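Local atomic coordinates of alpha-1,2-mannosidase (Bacteroides thetaiotaomicron, PDB entry 2WW2), a protein that hydrolyses alpha-mannosides as a calcium-dependent, inverting glycoside hydrolase of family GH92 from a human gut symbiont. Residues V389-M393 / K394-T398; N699-T702 / H703-K707. All blocks are in the same frame, centred on the assembly; numbering follows the deposited sequence.

Contact 1: residues V389-M393 / K394-T398; sequences VDAWM and KGIQT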
loop_
_atom_site.group_PDB
_atom_site.type_symbol
_atom_site.label_atom_id
_atom_site.label_comp_id
_atom_site.label_asym_id
_atom_site.label_seq_id
_atom_site.Cartn_x
_atom_site.Cartn_y
_atom_site.Cartn_z
ATOM N N VAL A 389 -34.602 4.431 22.462
ATOM C CA VAL A 389 -35.064 5.762 22.018
ATOM C C VAL A 389 -35.521 5.750 20.552
ATOM O O VAL A 389 -36.537 6.366 20.187
ATOM C CB VAL A 389 -33.974 6.814 22.237
ATOM C CG1 VAL A 389 -34.404 8.155 21.617
ATOM C CG2 VAL A 389 -33.698 6.951 23.759
ATOM N N ASP A 390 -34.783 5.039 19.709
ATOM C CA ASP A 390 -35.192 4.937 18.311
ATOM C C ASP A 390 -36.613 4.370 18.238
ATOM O O ASP A 390 -37.477 4.891 17.489
ATOM C CB ASP A 390 -34.214 4.078 17.496
ATOM C CG ASP A 390 -34.560 4.060 16.012
ATOM O OD1 ASP A 390 -34.555 5.152 15.386
ATOM O OD2 ASP A 390 -34.852 2.963 15.472
ATOM N N ALA A 391 -36.871 3.315 19.020
ATOM C CA ALA A 391 -38.201 2.695 19.036
ATOM C C ALA A 391 -39.230 3.676 19.564
ATOM O O ALA A 391 -40.292 3.856 18.968
ATOM C CB ALA A 391 -38.199 1.427 19.879
ATOM N N TRP A 392 -38.898 4.343 20.661
ATOM C CA TRP A 392 -39.837 5.262 21.297
ATOM C C TRP A 392 -40.274 6.359 20.327
ATOM O O TRP A 392 -41.457 6.730 20.287
ATOM C CB TRP A 392 -39.191 5.881 22.534
ATOM C CG TRP A 392 -40.159 6.617 23.421
ATOM C CD1 TRP A 392 -40.497 7.935 23.348
ATOM C CD2 TRP A 392 -40.903 6.073 24.520
ATOM N NE1 TRP A 392 -41.401 8.250 24.335
ATOM C CE2 TRP A 392 -41.663 7.123 25.070
ATOM C CE3 TRP A 392 -40.989 4.804 25.096
ATOM C CZ2 TRP A 392 -42.527 6.936 26.160
ATOM C CZ3 TRP A 392 -41.841 4.618 26.185
ATOM C CH2 TRP A 392 -42.590 5.680 26.705
ATOM N N MET A 393 -39.323 6.878 19.551
ATOM C CA MET A 393 -39.624 8.012 18.681
ATOM C C MET A 393 -40.420 7.581 17.462
ATOM O O MET A 393 -40.907 8.418 16.707
ATOM C CB MET A 393 -38.351 8.729 18.258
ATOM C CG MET A 393 -37.585 9.314 19.431
ATOM S SD MET A 393 -38.617 10.355 20.480
ATOM C CE MET A 393 -37.516 10.601 21.846
ATOM N N LYS A 394 -40.541 6.268 17.284
ATOM C CA LYS A 394 -41.303 5.687 16.204
ATOM C C LYS A 394 -42.619 5.120 16.719
ATOM O O LYS A 394 -43.314 4.394 15.997
ATOM C CB LYS A 394 -40.485 4.574 15.526
ATOM C CG LYS A 394 -39.318 5.112 14.740
ATOM C CD LYS A 394 -38.358 4.017 14.285
ATOM C CE LYS A 394 -37.267 4.623 13.387
ATOM N NZ LYS A 394 -36.335 3.559 12.918
ATOM N N GLY A 395 -42.960 5.444 17.962
ATOM C CA GLY A 395 -44.257 5.061 18.517
ATOM C C GLY A 395 -44.295 3.669 19.120
ATOM O O GLY A 395 -45.360 3.164 19.448
ATOM N N ILE A 396 -43.123 3.051 19.271
ATOM C CA ILE A 396 -43.009 1.763 19.935
ATOM C C ILE A 396 -42.664 2.060 21.379
ATOM O O ILE A 396 -41.527 2.444 21.712
ATOM C CB ILE A 396 -41.908 0.908 19.279
ATOM C CG1 ILE A 396 -42.254 0.692 17.802
ATOM C CG2 ILE A 396 -41.745 -0.419 20.012
ATOM C CD1 ILE A 396 -41.143 0.035 16.987
ATOM N N GLN A 397 -43.677 1.927 22.230
ATOM C CA GLN A 397 -43.600 2.429 23.591
ATOM C C GLN A 397 -44.185 1.419 24.562
ATOM O O GLN A 397 -45.256 1.625 25.111
ATOM C CB GLN A 397 -44.321 3.785 23.683
ATOM C CG GLN A 397 -43.685 4.829 22.763
ATOM C CD GLN A 397 -44.355 6.191 22.822
ATOM O OE1 GLN A 397 -45.391 6.364 23.470
ATOM N NE2 GLN A 397 -43.743 7.184 22.166
ATOM N N THR A 398 -43.469 0.323 24.767
ATOM C CA THR A 398 -43.935 -0.748 25.638
ATOM C C THR A 398 -43.313 -0.658 27.026
ATOM O O THR A 398 -43.817 -1.242 27.965
ATOM C CB THR A 398 -43.617 -2.129 25.050
ATOM O OG1 THR A 398 -42.210 -2.236 24.791
ATOM C CG2 THR A 398 -44.367 -2.313 23.731
HETATM O O HOH W 1 -33.905 4.694 12.749
#
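A Schellman motif ends helix 383-393, and its two diagnostic bonds run from Ile-396 N to Ala-391 O (3.0 Å) and from Gly-395 N to Trp-392 O (3.1 Å). Gly-395 is the C-prime residue: at its positive phi of 86° a side chain would jam against the preceding carbonyl. Each acceptor is gripped twice. Lys-394 N also reaches Ala-391 O, from the face opposite Ile-396 N, and Gln-397 NE2 bonds Trp-392 O at 3.0 Å, nearly straight. That amide lies almost flat over one face of the Trp-392 indole, the planes 17° apart, while Gln-397 CG sits 3.6 Å from the centroid of the six-membered ring in a CH-pi contact. With CG opposite the backbone N (chi1 -168°), Trp-392 turns its ring face to the Gln-397 side chain. One turn back, the extended Lys-394 sets NZ 3.0 Å from Asp-390 OD2, on its syn side, a salt bridge that water 1 also spans from OD1 to NZ. Gly-648 N bonds Asp-390 OD1, and Thr-343 OG1 and Tyr-652 OH bond Lys-394 NZ. Across the helix end, Ala-391 CB meets Ile-396 CB at 3.8 Å, the apolar contact commonly found across a Schellman C-cap.

Contact 2: residues N699-T702 / H703-K707; sequences NYLT and HDELK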
loop_
_atom_site.group_PDB
_atom_site.type_symbol
_atom_site.label_atom_id
_atom_site.label_comp_id
_atom_site.label_asym_id
_atom_site.label_seq_id
_atom_site.Cartn_x
_atom_site.Cartn_y
_atom_site.Cartn_z
ATOM N N ASN A 699 -34.246 14.914 0.851
ATOM C CA ASN A 699 -33.301 13.789 0.767
ATOM C C ASN A 699 -33.523 12.765 1.871
ATOM O O ASN A 699 -32.622 11.985 2.191
ATOM C CB ASN A 699 -31.850 14.278 0.815
ATOM C CG ASN A 699 -31.487 15.146 -0.383
ATOM O OD1 ASN A 699 -31.944 14.903 -1.498
ATOM N ND2 ASN A 699 -30.652 16.155 -0.155
ATOM N N TYR A 700 -34.728 12.756 2.434
ATOM C CA TYR A 700 -35.085 11.808 3.489
ATOM C C TYR A 700 -36.596 11.598 3.551
ATOM O O TYR A 700 -37.376 12.452 3.099
ATOM C CB TYR A 700 -34.581 12.304 4.851
ATOM C CG TYR A 700 -35.243 13.579 5.315
ATOM C CD1 TYR A 700 -36.264 13.552 6.261
ATOM C CD2 TYR A 700 -34.853 14.819 4.799
ATOM C CE1 TYR A 700 -36.886 14.733 6.685
ATOM C CE2 TYR A 700 -35.468 15.991 5.212
ATOM C CZ TYR A 700 -36.478 15.940 6.160
ATOM O OH TYR A 700 -37.080 17.096 6.576
ATOM N N LEU A 701 -36.991 10.454 4.101
ATOM C CA LEU A 701 -38.383 10.129 4.398
ATOM C C LEU A 701 -38.527 10.031 5.911
ATOM O O LEU A 701 -37.613 9.552 6.582
ATOM C CB LEU A 701 -38.735 8.762 3.805
ATOM C CG LEU A 701 -38.928 8.631 2.295
ATOM C CD1 LEU A 701 -39.050 7.155 1.908
ATOM C CD2 LEU A 701 -40.157 9.401 1.843
ATOM N N THR A 702 -39.659 10.466 6.456
ATOM C CA THR A 702 -39.887 10.259 7.898
ATOM C C THR A 702 -40.421 8.853 8.113
ATOM O O THR A 702 -40.979 8.257 7.192
ATOM C CB THR A 702 -40.902 11.260 8.494
ATOM O OG1 THR A 702 -42.205 11.005 7.960
ATOM C CG2 THR A 702 -40.489 12.703 8.175
ATOM N N HIS A 703 -40.258 8.326 9.325
ATOM C CA HIS A 703 -40.890 7.054 9.685
ATOM C C HIS A 703 -42.405 7.120 9.474
ATOM O O HIS A 703 -43.003 6.182 8.949
ATOM C CB HIS A 703 -40.576 6.691 11.129
ATOM C CG HIS A 703 -40.892 5.265 11.472
ATOM N ND1 HIS A 703 -42.018 4.895 12.187
ATOM C CD2 HIS A 703 -40.232 4.121 11.191
ATOM C CE1 HIS A 703 -42.023 3.582 12.346
ATOM N NE2 HIS A 703 -40.954 3.088 11.746
ATOM N N ASP A 704 -43.022 8.235 9.857
ATOM C CA ASP A 704 -44.482 8.392 9.667
ATOM C C ASP A 704 -44.877 8.339 8.206
ATOM O O ASP A 704 -45.897 7.741 7.850
ATOM C CB ASP A 704 -44.978 9.687 10.291
ATOM C CG ASP A 704 -45.169 9.555 11.795
ATOM O OD1 ASP A 704 -45.014 8.420 12.307
ATOM O OD2 ASP A 704 -45.456 10.570 12.457
ATOM N N GLU A 705 -44.074 8.958 7.352
ATOM C CA GLU A 705 -44.350 8.885 5.917
ATOM C C GLU A 705 -44.393 7.439 5.425
ATOM O O GLU A 705 -45.249 7.081 4.626
ATOM C CB GLU A 705 -43.344 9.710 5.109
ATOM C CG GLU A 705 -43.747 11.178 5.047
ATOM C CD GLU A 705 -42.638 12.087 4.564
ATOM O OE1 GLU A 705 -41.462 11.661 4.513
ATOM O OE2 GLU A 705 -42.953 13.243 4.231
ATOM N N LEU A 706 -43.449 6.619 5.877
ATOM C CA LEU A 706 -43.457 5.195 5.530
ATOM C C LEU A 706 -44.661 4.452 6.111
ATOM O O LEU A 706 -45.403 3.770 5.387
ATOM C CB LEU A 706 -42.159 4.530 6.012
ATOM C CG LEU A 706 -40.895 4.905 5.215
ATOM C CD1 LEU A 706 -39.620 4.449 5.926
ATOM C CD2 LEU A 706 -40.968 4.322 3.811
ATOM N N LYS A 707 -44.846 4.608 7.419
ATOM C CA LYS A 707 -45.827 3.875 8.219
ATOM C C LYS A 707 -47.271 4.072 7.741
ATOM O O LYS A 707 -48.102 3.166 7.860
ATOM C CB LYS A 707 -45.706 4.346 9.668
ATOM C CG LYS A 707 -46.020 3.324 10.732
ATOM C CD LYS A 707 -45.626 3.830 12.142
ATOM C CE LYS A 707 -46.762 4.582 12.823
ATOM N NZ LYS A 707 -46.936 5.958 12.250
HETATM O O HOH W 2 -39.697 13.617 4.078
#
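Thr-702 and Glu-705 meet through two torsions: chi1 of 68° sets Thr-702 OG1 between its own backbone N and carbonyl carbon, facing the first turn of helix 703-707, and Glu-705, extended beyond CG, runs back towards the strand. The result is a capping box, with Thr-702 as N-cap. Its reciprocal bonds are Glu-705 N to Thr-702 OG1 at 2.8 Å, and Thr-702 N to Glu-705 OE1 at 2.9 Å with an N-H...O angle of 168°. In the second, Thr-702 N meets OE1 from above the carboxylate plane. Both bonds serve backbone N-H groups at the junction, and the two side chains cross at about a right angle.

The helix itself starts with Leu-706 N donating to Thr-702 O (3.2 Å). Glu-705 OE1 is held a second time by water 2, which also donates to Tyr-700 O, whereas OE2 forms a salt bridge with Arg-698; this pairing would be expected to favour the ionised carboxylate. Shortening Glu-705 to an alanine removes the carboxylate, and Thr-702 N and Arg-698 would probably be left without this partner, the strand-to-helix corner freer to shift.

The strand 700-702 and helix axes differ in direction by 70°, and at this corner the side chains of Leu-701 and Leu-706 also cross nearly perpendicularly. The neighbouring strand 651-654 backs both, Leu-701 touching Ile-654 and Leu-706 touching Tyr-652. Between them, Leu-701 CD1 lies 3.9 Å from Leu-706 CD2.

Read from the N terminus, contact 1 comes first: residues 389-398 turn the chain out of helix 383-393 into the loop leading to helix 401-413. Some 300 residues later, contact 2 (699-707) joins edge strand 700-702 to the short helix 703-707. The contacts are in series, neither nested nor crossed, and each closes a purely local turn. Their centres are about 15 Å apart, yet they touch where the aliphatic part of the Lys-394 side chain packs against the His-703 side chain. Shared neighbours strengthen the link: helix 338-345 adjoins both, and Tyr-652 of strand 651-654 bonds Lys-394 and pairs with Leu-701. A helix end is thus joined to the small three-stranded sheet within the family 92 catalytic region.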